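Local coordinates for protein leucine aminopeptidase (Fimbriiglobus ruber, PDB 7D1B) that is a zinc-binding glutaminyl cyclase of the M28 peptidase family that probably converts N-terminal glutamine of peptides to pyroglutamate, at residues Phe47-Val58 / Ala158-His169; Leu88-Phe97 / Asp109-Trp117. All coordinates share one frame; numbering follows the deposited sequence.

Contact 1: Phe47-Val58 / Ala158-His169; sequences FPLDPDRAVKYV and AGAALMMELAHH
A158 and A161 both meet V58, whose CG2 lies loosely against the former but presses on A161 CB at 3.4 Å, tighter than ordinary van der Waals contact. With a methyl group at the crossing, the short helical segments approach to 8.2 Å between axes, at 135° in direction. M164 comes next, its CB over one face of the Y57 ring in a CH-pi contact 4.0 Å from the centroid; SD stands oblique to the ring in a Met-aromatic contact, and the bend at chi3 folds CE in beside Y57 CD1.

E165 illustrates how a buried carboxylate gathers donors. Its CG stands anti to the backbone N (chi1 173°), and a bend at chi2 turns the acid toward R53, which grips it side-on: NE meets the syn lone pair of OE1 at 2.7 Å, and NH2 bonds almost straight to OE2. From above the carboxylate plane OE2 also accepts D50 N at 2.9 Å, and it takes the H169 NE2 hydrogen as well. D50 is the N-cap of helix 51-63, so the acid ties that helix start to the far end of helix 153-167, whose first turn carries the zinc ligand D155 of this M28 fold. Shortening the residue to alanine is likely to leave R53 and D50 N without their acceptor and the H169 ring freer to turn.

L166 CD2 meets L49 CD1. Beyond it, the H168 ring carries the R53 guanidinium flat on one face, centres 3.6 Å apart and planes at 4°, while NE2 at its edge shares a 2.6 Å hydrogen bond with Y57 OH. Finally, H169 receives L49 CD2 over one ring face.

Contact 2: Leu88-Phe97 / Asp109-Trp117; sequences LGAKVVRQEF and DMTNLIASW
K91 and S116 begin a ladder of antiparallel backbone pairing that runs to F97 and M110. Four hydrogen-bonded pairs, K91 with S116, V93 with I114, Q95 with N112 and F97 with M110, each exchange two N-H...O bonds; between them, at the non-hydrogen-bonded pairs, CA-H...O contacts fill in, such as V92 CA to I114 O at 3.2 Å. Where the strand pairing starts, one water donates to both G89 O and S116 O.

Among the polar side chains, Q95 and N112 extend the backbone pairing outward. N112 ND2 gives a nearly straight bond of 2.9 Å to Q95 OE1, lying in the carbonyl plane of the acceptor and in its own amide plane, although the two amides are turned 39° apart. N112 has further partners: ND2 also bonds to G207 O, and OD1 accepts from D185 N. On the other face of the sheet, R94 holds E96 side-on, NE and NH2 both reaching OE2, with NE at 2.8 Å on its anti lone pair. That grip holds the guanidinium level beneath T111, whose CG2 stands 3.7 Å from R94 CZ, over the group's centre.

Contacts on aromatic faces close both ends. F97 takes the rotation that sets CG between its backbone N and carbonyl carbon (chi1 62°), folding the ring back over its partner so that M110 CB lies 3.5 Å from the ring centroid. At the other end A90 CB sits 3.6 Å from the centroid of the six-membered ring of W117, only 12° off the normal, while L88 O comes to the ring edge.

The alternation is that of antiparallel pairing, and because the strands succeed each other directly in the chain they form a beta hairpin, with strand 91-99 at the edge of the mixed sheet of the M28 alpha/beta fold.

In the fold
From the N terminus, the chain runs through helix 51-63, the first side of contact 1, and then helix 72-87, before entering strand 91-99. Contact 2 closes a short loop at once, as strand 108-117 turns back beside it. Only after strand 123-130 does helix 153-167 return to helix 51-63 and complete contact 1, so the hairpin lies wholly within that longer loop. The centres are about 18 Å apart, yet the contacts touch: A167 packs on L88 and W117. Helix 72-87 lies against both, with L81 on M164 and F85 on V92. Strand 178-184 does likewise, pairing with strand 108-117 and backing helix 153-167, so the helical layer is joined to the sheet beside its edge hairpin.

Contact 1: Phe47-Val58 / Ala158-His169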
loop_
_atom_site.group_PDB
_atom_site.type_symbol
_atom_site.label_atom_id
_atom_site.label_comp_id
_atom_site.label_asym_id
_atom_site.label_seq_id
_atom_site.Cartn_x
_atom_site.Cartn_y
_atom_site.Cartn_z
ATOM N N PHE A 47 -1.676 -2.059 19.474
ATOM C CA PHE A 47 -2.598 -3.186 19.458
ATOM C C PHE A 47 -1.814 -4.483 19.345
ATOM O O PHE A 47 -0.652 -4.471 18.916
ATOM C CB PHE A 47 -3.605 -3.022 18.305
ATOM C CG PHE A 47 -4.687 -2.055 18.641
ATOM C CD1 PHE A 47 -4.435 -0.688 18.632
ATOM C CD2 PHE A 47 -5.931 -2.509 19.034
ATOM C CE1 PHE A 47 -5.430 0.214 19.030
ATOM C CE2 PHE A 47 -6.926 -1.621 19.411
ATOM C CZ PHE A 47 -6.666 -0.258 19.428
ATOM N N PRO A 48 -2.414 -5.627 19.728
ATOM C CA PRO A 48 -1.670 -6.908 19.779
ATOM C C PRO A 48 -1.553 -7.544 18.398
ATOM O O PRO A 48 -2.001 -8.666 18.156
ATOM C CB PRO A 48 -2.514 -7.730 20.758
ATOM C CG PRO A 48 -3.920 -7.231 20.502
ATOM C CD PRO A 48 -3.753 -5.737 20.347
ATOM N N LEU A 49 -0.931 -6.813 17.476
ATOM C CA LEU A 49 -0.728 -7.323 16.133
ATOM C C LEU A 49 0.154 -8.559 16.191
ATOM O O LEU A 49 1.113 -8.623 16.965
ATOM C CB LEU A 49 -0.078 -6.234 15.271
ATOM C CG LEU A 49 -0.744 -4.846 15.256
ATOM C CD1 LEU A 49 -0.080 -3.993 14.174
ATOM C CD2 LEU A 49 -2.236 -4.850 15.076
ATOM N N ASP A 50 -0.181 -9.556 15.380
ATOM C CA ASP A 50 0.482 -10.844 15.457
ATOM C C ASP A 50 1.513 -10.937 14.336
ATOM O O ASP A 50 1.134 -11.024 13.157
ATOM C CB ASP A 50 -0.578 -11.934 15.334
ATOM C CG ASP A 50 -0.019 -13.328 15.479
ATOM O OD1 ASP A 50 1.142 -13.571 15.124
ATOM O OD2 ASP A 50 -0.782 -14.197 15.926
ATOM N N PRO A 51 2.811 -10.902 14.648
ATOM C CA PRO A 51 3.821 -10.877 13.567
ATOM C C PRO A 51 3.846 -12.151 12.742
ATOM O O PRO A 51 4.085 -12.105 11.525
ATOM C CB PRO A 51 5.138 -10.647 14.323
ATOM C CG PRO A 51 4.874 -11.249 15.723
ATOM C CD PRO A 51 3.414 -10.923 15.999
ATOM N N ASP A 52 3.615 -13.302 13.379
ATOM C CA ASP A 52 3.624 -14.561 12.645
ATOM C C ASP A 52 2.427 -14.654 11.718
ATOM O O ASP A 52 2.546 -15.132 10.586
ATOM C CB ASP A 52 3.661 -15.724 13.630
ATOM C CG ASP A 52 4.910 -15.711 14.466
ATOM O OD1 ASP A 52 5.998 -15.468 13.898
ATOM O OD2 ASP A 52 4.804 -15.895 15.687
ATOM N N ARG A 53 1.261 -14.192 12.178
ATOM C CA ARG A 53 0.080 -14.195 11.327
ATOM C C ARG A 53 0.263 -13.251 10.144
ATOM O O ARG A 53 -0.110 -13.580 9.009
ATOM C CB ARG A 53 -1.144 -13.841 12.170
ATOM C CG ARG A 53 -2.443 -13.960 11.406
ATOM C CD ARG A 53 -3.661 -13.907 12.325
ATOM N NE ARG A 53 -3.688 -12.639 13.051
ATOM C CZ ARG A 53 -4.519 -12.361 14.046
ATOM N NH1 ARG A 53 -5.400 -13.269 14.440
ATOM N NH2 ARG A 53 -4.464 -11.181 14.646
ATOM N N ALA A 54 0.862 -12.081 10.385
ATOM C CA ALA A 54 1.107 -11.145 9.293
ATOM C C ALA A 54 1.987 -11.771 8.214
ATOM O O ALA A 54 1.702 -11.645 7.005
ATOM C CB ALA A 54 1.727 -9.867 9.865
ATOM N N VAL A 55 3.065 -12.460 8.622
ATOM C CA VAL A 55 3.918 -13.113 7.629
ATOM C C VAL A 55 3.166 -14.236 6.925
ATOM O O VAL A 55 3.332 -14.447 5.712
ATOM C CB VAL A 55 5.228 -13.602 8.268
ATOM C CG1 VAL A 55 6.015 -14.453 7.290
ATOM C CG2 VAL A 55 6.046 -12.417 8.731
ATOM N N LYS A 56 2.331 -14.975 7.670
ATOM C CA LYS A 56 1.531 -16.032 7.064
ATOM C C LYS A 56 0.635 -15.481 5.968
ATOM O O LYS A 56 0.421 -16.143 4.952
ATOM C CB LYS A 56 0.706 -16.754 8.133
ATOM C CG LYS A 56 -0.265 -17.810 7.608
ATOM C CD LYS A 56 -1.188 -18.344 8.715
ATOM C CE LYS A 56 -2.289 -17.338 9.056
ATOM N NZ LYS A 56 -3.217 -17.793 10.134
ATOM N N TYR A 57 0.092 -14.278 6.155
ATOM C CA TYR A 57 -0.725 -13.685 5.095
ATOM C C TYR A 57 0.116 -13.341 3.866
ATOM O O TYR A 57 -0.357 -13.495 2.733
ATOM C CB TYR A 57 -1.496 -12.469 5.619
ATOM C CG TYR A 57 -2.597 -12.812 6.591
ATOM C CD1 TYR A 57 -3.373 -13.945 6.412
ATOM C CD2 TYR A 57 -2.868 -11.993 7.678
ATOM C CE1 TYR A 57 -4.391 -14.254 7.289
ATOM C CE2 TYR A 57 -3.887 -12.289 8.562
ATOM C CZ TYR A 57 -4.639 -13.429 8.375
ATOM O OH TYR A 57 -5.656 -13.750 9.251
ATOM N N VAL A 58 1.362 -12.879 4.059
ATOM C CA VAL A 58 2.239 -12.708 2.892
ATOM C C VAL A 58 2.401 -14.035 2.159
ATOM O O VAL A 58 2.296 -14.109 0.925
ATOM C CB VAL A 58 3.614 -12.133 3.275
ATOM C CG1 VAL A 58 4.487 -12.034 2.023
ATOM C CG2 VAL A 58 3.475 -10.775 3.935
ATOM N N ALA A 158 3.033 -7.306 0.658
ATOM C CA ALA A 158 3.153 -7.111 2.100
ATOM C C ALA A 158 2.183 -6.058 2.613
ATOM O O ALA A 158 1.733 -6.157 3.760
ATOM C CB ALA A 158 4.587 -6.757 2.481
ATOM N N GLY A 159 1.855 -5.046 1.803
ATOM C CA GLY A 159 0.856 -4.078 2.220
ATOM C C GLY A 159 -0.517 -4.710 2.337
ATOM O O GLY A 159 -1.244 -4.473 3.305
ATOM N N ALA A 160 -0.903 -5.512 1.331
ATOM C CA ALA A 160 -2.161 -6.240 1.427
ATOM C C ALA A 160 -2.184 -7.138 2.658
ATOM O O ALA A 160 -3.198 -7.221 3.366
ATOM C CB ALA A 160 -2.402 -7.043 0.150
ATOM N N ALA A 161 -1.070 -7.830 2.920
ATOM C CA ALA A 161 -0.989 -8.716 4.075
ATOM C C ALA A 161 -1.081 -7.947 5.387
ATOM O O ALA A 161 -1.725 -8.409 6.338
ATOM C CB ALA A 161 0.291 -9.534 4.011
ATOM N N LEU A 162 -0.446 -6.773 5.461
ATOM C CA LEU A 162 -0.570 -5.981 6.673
ATOM C C LEU A 162 -2.007 -5.527 6.864
ATOM O O LEU A 162 -2.509 -5.525 7.986
ATOM C CB LEU A 162 0.408 -4.807 6.669
ATOM C CG LEU A 162 0.331 -3.924 7.934
ATOM C CD1 LEU A 162 0.546 -4.748 9.222
ATOM C CD2 LEU A 162 1.351 -2.804 7.866
ATOM N N MET A 163 -2.702 -5.164 5.775
ATOM C CA MET A 163 -4.130 -4.863 5.892
ATOM C C MET A 163 -4.905 -6.069 6.411
ATOM O O MET A 163 -5.816 -5.917 7.237
ATOM C CB MET A 163 -4.707 -4.421 4.550
ATOM C CG MET A 163 -4.223 -3.099 4.039
ATOM S SD MET A 163 -4.831 -2.893 2.377
ATOM C CE MET A 163 -3.998 -1.368 1.916
ATOM N N MET A 164 -4.568 -7.274 5.931
ATOM C CA MET A 164 -5.233 -8.474 6.448
ATOM C C MET A 164 -5.017 -8.615 7.948
ATOM O O MET A 164 -5.947 -8.953 8.681
ATOM C CB MET A 164 -4.736 -9.713 5.712
ATOM C CG MET A 164 -5.180 -9.784 4.260
ATOM S SD MET A 164 -4.567 -11.263 3.407
ATOM C CE MET A 164 -5.711 -12.477 4.054
ATOM N N GLU A 165 -3.794 -8.367 8.421
ATOM C CA GLU A 165 -3.545 -8.424 9.861
ATOM C C GLU A 165 -4.327 -7.338 10.596
ATOM O O GLU A 165 -4.996 -7.607 11.601
ATOM C CB GLU A 165 -2.050 -8.336 10.171
ATOM C CG GLU A 165 -1.760 -8.220 11.675
ATOM C CD GLU A 165 -2.273 -9.401 12.492
ATOM O OE1 GLU A 165 -2.438 -10.490 11.910
ATOM O OE2 GLU A 165 -2.486 -9.224 13.727
ATOM N N LEU A 166 -4.244 -6.096 10.112
ATOM C CA LEU A 166 -4.921 -4.987 10.772
ATOM C C LEU A 166 -6.415 -5.229 10.870
ATOM O O LEU A 166 -7.053 -4.805 11.844
ATOM C CB LEU A 166 -4.662 -3.677 10.017
ATOM C CG LEU A 166 -3.255 -3.096 10.126
ATOM C CD1 LEU A 166 -3.119 -1.907 9.190
ATOM C CD2 LEU A 166 -2.941 -2.696 11.551
ATOM N N ALA A 167 -6.996 -5.895 9.872
ATOM C CA ALA A 167 -8.432 -6.138 9.884
ATOM C C ALA A 167 -8.898 -6.899 11.119
ATOM O O ALA A 167 -10.055 -6.757 11.502
ATOM C CB ALA A 167 -8.831 -6.892 8.618
ATOM N N HIS A 168 -8.045 -7.734 11.731
ATOM C CA HIS A 168 -8.445 -8.416 12.961
ATOM C C HIS A 168 -8.736 -7.441 14.094
ATOM O O HIS A 168 -9.483 -7.787 15.019
ATOM C CB HIS A 168 -7.374 -9.401 13.412
ATOM C CG HIS A 168 -7.259 -10.597 12.527
ATOM N ND1 HIS A 168 -8.111 -11.675 12.625
ATOM C CD2 HIS A 168 -6.399 -10.885 11.518
ATOM C CE1 HIS A 168 -7.773 -12.580 11.722
ATOM N NE2 HIS A 168 -6.743 -12.124 11.035
ATOM N N HIS A 169 -8.151 -6.242 14.037
ATOM C CA HIS A 169 -8.171 -5.298 15.143
ATOM C C HIS A 169 -9.087 -4.117 14.902
ATOM O O HIS A 169 -9.476 -3.470 15.874
ATOM C CB HIS A 169 -6.750 -4.774 15.386
ATOM C CG HIS A 169 -5.749 -5.877 15.479
ATOM N ND1 HIS A 169 -5.445 -6.518 16.665
ATOM C CD2 HIS A 169 -5.038 -6.502 14.511
ATOM C CE1 HIS A 169 -4.571 -7.481 16.415
ATOM N NE2 HIS A 169 -4.318 -7.499 15.113
#

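Contact 2: Leu88-Phe97 / Asp109-Trp117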
loop_
_atom_site.group_PDB
_atom_site.type_symbol
_atom_site.label_atom_id
_atom_site.label_comp_id
_atom_site.label_asym_id
_atom_site.label_seq_id
_atom_site.Cartn_x
_atom_site.Cartn_y
_atom_site.Cartn_z
ATOM N N LEU A 88 -14.379 -9.742 8.878
ATOM C CA LEU A 88 -13.915 -8.996 10.041
ATOM C C LEU A 88 -14.633 -7.664 10.213
ATOM O O LEU A 88 -14.293 -6.896 11.121
ATOM C CB LEU A 88 -12.391 -8.853 9.991
ATOM C CG LEU A 88 -11.694 -10.203 10.235
ATOM C CD1 LEU A 88 -10.247 -10.167 9.791
ATOM C CD2 LEU A 88 -11.790 -10.590 11.712
ATOM N N GLY A 89 -15.651 -7.392 9.395
ATOM C CA GLY A 89 -16.540 -6.268 9.602
ATOM C C GLY A 89 -16.426 -5.148 8.593
ATOM O O GLY A 89 -17.181 -4.183 8.710
ATOM N N ALA A 90 -15.524 -5.219 7.614
ATOM C CA ALA A 90 -15.398 -4.118 6.667
ATOM C C ALA A 90 -16.461 -4.224 5.583
ATOM O O ALA A 90 -16.893 -5.320 5.214
ATOM C CB ALA A 90 -14.031 -4.159 5.991
ATOM N N LYS A 91 -16.851 -3.075 5.035
ATOM C CA LYS A 91 -17.630 -3.065 3.801
ATOM C C LYS A 91 -16.663 -3.028 2.625
ATOM O O LYS A 91 -15.786 -2.168 2.576
ATOM C CB LYS A 91 -18.524 -1.833 3.751
ATOM C CG LYS A 91 -19.345 -1.789 2.491
ATOM C CD LYS A 91 -20.529 -0.865 2.660
ATOM C CE LYS A 91 -21.488 -0.970 1.481
ATOM N NZ LYS A 91 -20.891 -0.407 0.250
ATOM N N VAL A 92 -16.808 -3.955 1.682
ATOM C CA VAL A 92 -15.865 -4.060 0.569
ATOM C C VAL A 92 -16.563 -3.620 -0.709
ATOM O O VAL A 92 -17.638 -4.133 -1.039
ATOM C CB VAL A 92 -15.293 -5.484 0.434
ATOM C CG1 VAL A 92 -14.410 -5.599 -0.813
ATOM C CG2 VAL A 92 -14.508 -5.872 1.680
ATOM N N VAL A 93 -15.939 -2.691 -1.435
ATOM C CA VAL A 93 -16.439 -2.194 -2.710
ATOM C C VAL A 93 -15.362 -2.404 -3.762
ATOM O O VAL A 93 -14.165 -2.275 -3.488
ATOM C CB VAL A 93 -16.904 -0.719 -2.610
ATOM C CG1 VAL A 93 -17.066 -0.068 -3.970
ATOM C CG2 VAL A 93 -18.211 -0.631 -1.822
ATOM N N ARG A 94 -15.799 -2.736 -4.965
ATOM C CA ARG A 94 -14.929 -2.879 -6.125
ATOM C C ARG A 94 -15.027 -1.637 -6.998
ATOM O O ARG A 94 -16.123 -1.118 -7.222
ATOM C CB ARG A 94 -15.374 -4.092 -6.943
ATOM C CG ARG A 94 -15.262 -5.414 -6.196
ATOM C CD ARG A 94 -15.981 -6.546 -6.926
ATOM N NE ARG A 94 -15.431 -6.788 -8.251
ATOM C CZ ARG A 94 -14.407 -7.598 -8.506
ATOM N NH1 ARG A 94 -13.803 -8.256 -7.522
ATOM N NH2 ARG A 94 -13.980 -7.739 -9.756
ATOM N N GLN A 95 -13.895 -1.170 -7.510
ATOM C CA GLN A 95 -13.883 -0.148 -8.554
ATOM C C GLN A 95 -13.352 -0.829 -9.801
ATOM O O GLN A 95 -12.141 -1.022 -9.940
ATOM C CB GLN A 95 -12.996 1.046 -8.229
ATOM C CG GLN A 95 -13.260 1.759 -6.963
ATOM C CD GLN A 95 -12.446 3.056 -6.873
ATOM O OE1 GLN A 95 -11.272 3.138 -7.304
ATOM N NE2 GLN A 95 -13.079 4.089 -6.326
ATOM N N GLU A 96 -14.256 -1.207 -10.697
ATOM C CA GLU A 96 -13.899 -1.940 -11.898
ATOM C C GLU A 96 -13.735 -0.972 -13.059
ATOM O O GLU A 96 -14.553 -0.068 -13.242
ATOM C CB GLU A 96 -15.003 -2.949 -12.230
ATOM C CG GLU A 96 -15.213 -4.005 -11.141
ATOM C CD GLU A 96 -16.333 -4.978 -11.456
ATOM O OE1 GLU A 96 -17.111 -4.745 -12.412
ATOM O OE2 GLU A 96 -16.428 -5.993 -10.738
ATOM N N PHE A 97 -12.696 -1.179 -13.863
ATOM C CA PHE A 97 -12.455 -0.324 -15.018
ATOM C C PHE A 97 -11.588 -1.088 -16.009
ATOM O O PHE A 97 -11.096 -2.174 -15.716
ATOM C CB PHE A 97 -11.861 1.035 -14.615
ATOM C CG PHE A 97 -10.512 0.962 -13.927
ATOM C CD1 PHE A 97 -10.400 0.598 -12.591
ATOM C CD2 PHE A 97 -9.356 1.309 -14.619
ATOM C CE1 PHE A 97 -9.145 0.560 -11.975
ATOM C CE2 PHE A 97 -8.114 1.287 -14.015
ATOM C CZ PHE A 97 -8.001 0.915 -12.700
ATOM N N ASP A 109 -8.854 -5.725 -17.808
ATOM C CA ASP A 109 -9.746 -5.439 -16.694
ATOM C C ASP A 109 -8.933 -5.169 -15.438
ATOM O O ASP A 109 -8.035 -5.946 -15.103
ATOM C CB ASP A 109 -10.634 -6.654 -16.434
ATOM C CG ASP A 109 -11.694 -6.838 -17.481
ATOM O OD1 ASP A 109 -12.284 -5.830 -17.909
ATOM O OD2 ASP A 109 -11.939 -7.998 -17.859
ATOM N N MET A 110 -9.245 -4.068 -14.763
ATOM C CA MET A 110 -8.618 -3.670 -13.516
ATOM C C MET A 110 -9.701 -3.528 -12.461
ATOM O O MET A 110 -10.839 -3.128 -12.761
ATOM C CB MET A 110 -7.921 -2.320 -13.687
ATOM C CG MET A 110 -6.858 -2.343 -14.730
ATOM S SD MET A 110 -5.358 -2.971 -13.960
ATOM C CE MET A 110 -4.138 -2.703 -15.267
ATOM N N THR A 111 -9.331 -3.811 -11.213
ATOM C CA THR A 111 -10.258 -3.636 -10.092
ATOM C C THR A 111 -9.494 -3.108 -8.887
ATOM O O THR A 111 -8.629 -3.811 -8.354
ATOM C CB THR A 111 -10.949 -4.955 -9.710
ATOM O OG1 THR A 111 -11.539 -5.549 -10.868
ATOM C CG2 THR A 111 -12.050 -4.708 -8.671
ATOM N N ASN A 112 -9.813 -1.894 -8.433
ATOM C CA ASN A 112 -9.349 -1.492 -7.110
ATOM C C ASN A 112 -10.312 -2.061 -6.074
ATOM O O ASN A 112 -11.512 -2.181 -6.319
ATOM C CB ASN A 112 -9.356 0.029 -6.951
ATOM C CG ASN A 112 -8.399 0.749 -7.885
ATOM O OD1 ASN A 112 -7.339 0.224 -8.266
ATOM N ND2 ASN A 112 -8.757 1.984 -8.229
ATOM N N LEU A 113 -9.786 -2.428 -4.916
ATOM C CA LEU A 113 -10.621 -2.921 -3.821
ATOM C C LEU A 113 -10.568 -1.927 -2.670
ATOM O O LEU A 113 -9.498 -1.433 -2.316
ATOM C CB LEU A 113 -10.118 -4.278 -3.335
ATOM C CG LEU A 113 -11.001 -5.352 -2.704
ATOM C CD1 LEU A 113 -12.135 -5.720 -3.643
ATOM C CD2 LEU A 113 -10.203 -6.600 -2.347
ATOM N N ILE A 114 -11.717 -1.622 -2.085
ATOM C CA ILE A 114 -11.779 -0.720 -0.944
ATOM C C ILE A 114 -12.467 -1.463 0.187
ATOM O O ILE A 114 -13.595 -1.932 0.026
ATOM C CB ILE A 114 -12.536 0.574 -1.274
ATOM C CG1 ILE A 114 -11.907 1.286 -2.475
ATOM C CG2 ILE A 114 -12.589 1.492 -0.036
ATOM C CD1 ILE A 114 -12.806 2.351 -3.086
ATOM N N ALA A 115 -11.800 -1.562 1.331
ATOM C CA ALA A 115 -12.383 -2.128 2.549
ATOM C C ALA A 115 -12.544 -0.984 3.543
ATOM O O ALA A 115 -11.551 -0.423 4.008
ATOM C CB ALA A 115 -11.511 -3.241 3.117
ATOM N N SER A 116 -13.792 -0.629 3.844
ATOM C CA SER A 116 -14.108 0.582 4.585
ATOM C C SER A 116 -14.502 0.253 6.010
ATOM O O SER A 116 -15.305 -0.660 6.258
ATOM C CB SER A 116 -15.261 1.337 3.918
ATOM O OG SER A 116 -14.905 1.912 2.692
ATOM N N TRP A 117 -13.990 1.070 6.923
ATOM C CA TRP A 117 -14.263 1.008 8.351
ATOM C C TRP A 117 -14.798 2.360 8.810
ATOM O O TRP A 117 -14.299 3.418 8.397
ATOM C CB TRP A 117 -12.951 0.738 9.122
ATOM C CG TRP A 117 -12.142 -0.428 8.615
ATOM C CD1 TRP A 117 -11.091 -0.370 7.750
ATOM C CD2 TRP A 117 -12.339 -1.817 8.916
ATOM N NE1 TRP A 117 -10.592 -1.630 7.513
ATOM C CE2 TRP A 117 -11.343 -2.540 8.219
ATOM C CE3 TRP A 117 -13.253 -2.522 9.723
ATOM C CZ2 TRP A 117 -11.219 -3.929 8.315
ATOM C CZ3 TRP A 117 -13.136 -3.905 9.800
ATOM C CH2 TRP A 117 -12.123 -4.597 9.104
HETATM O O HOH W 1 -17.239 -1.513 8.051
HETATM O O HOH W 2 -15.998 0.371 0.845
HETATM O O HOH W 3 -13.209 -4.152 -15.784
#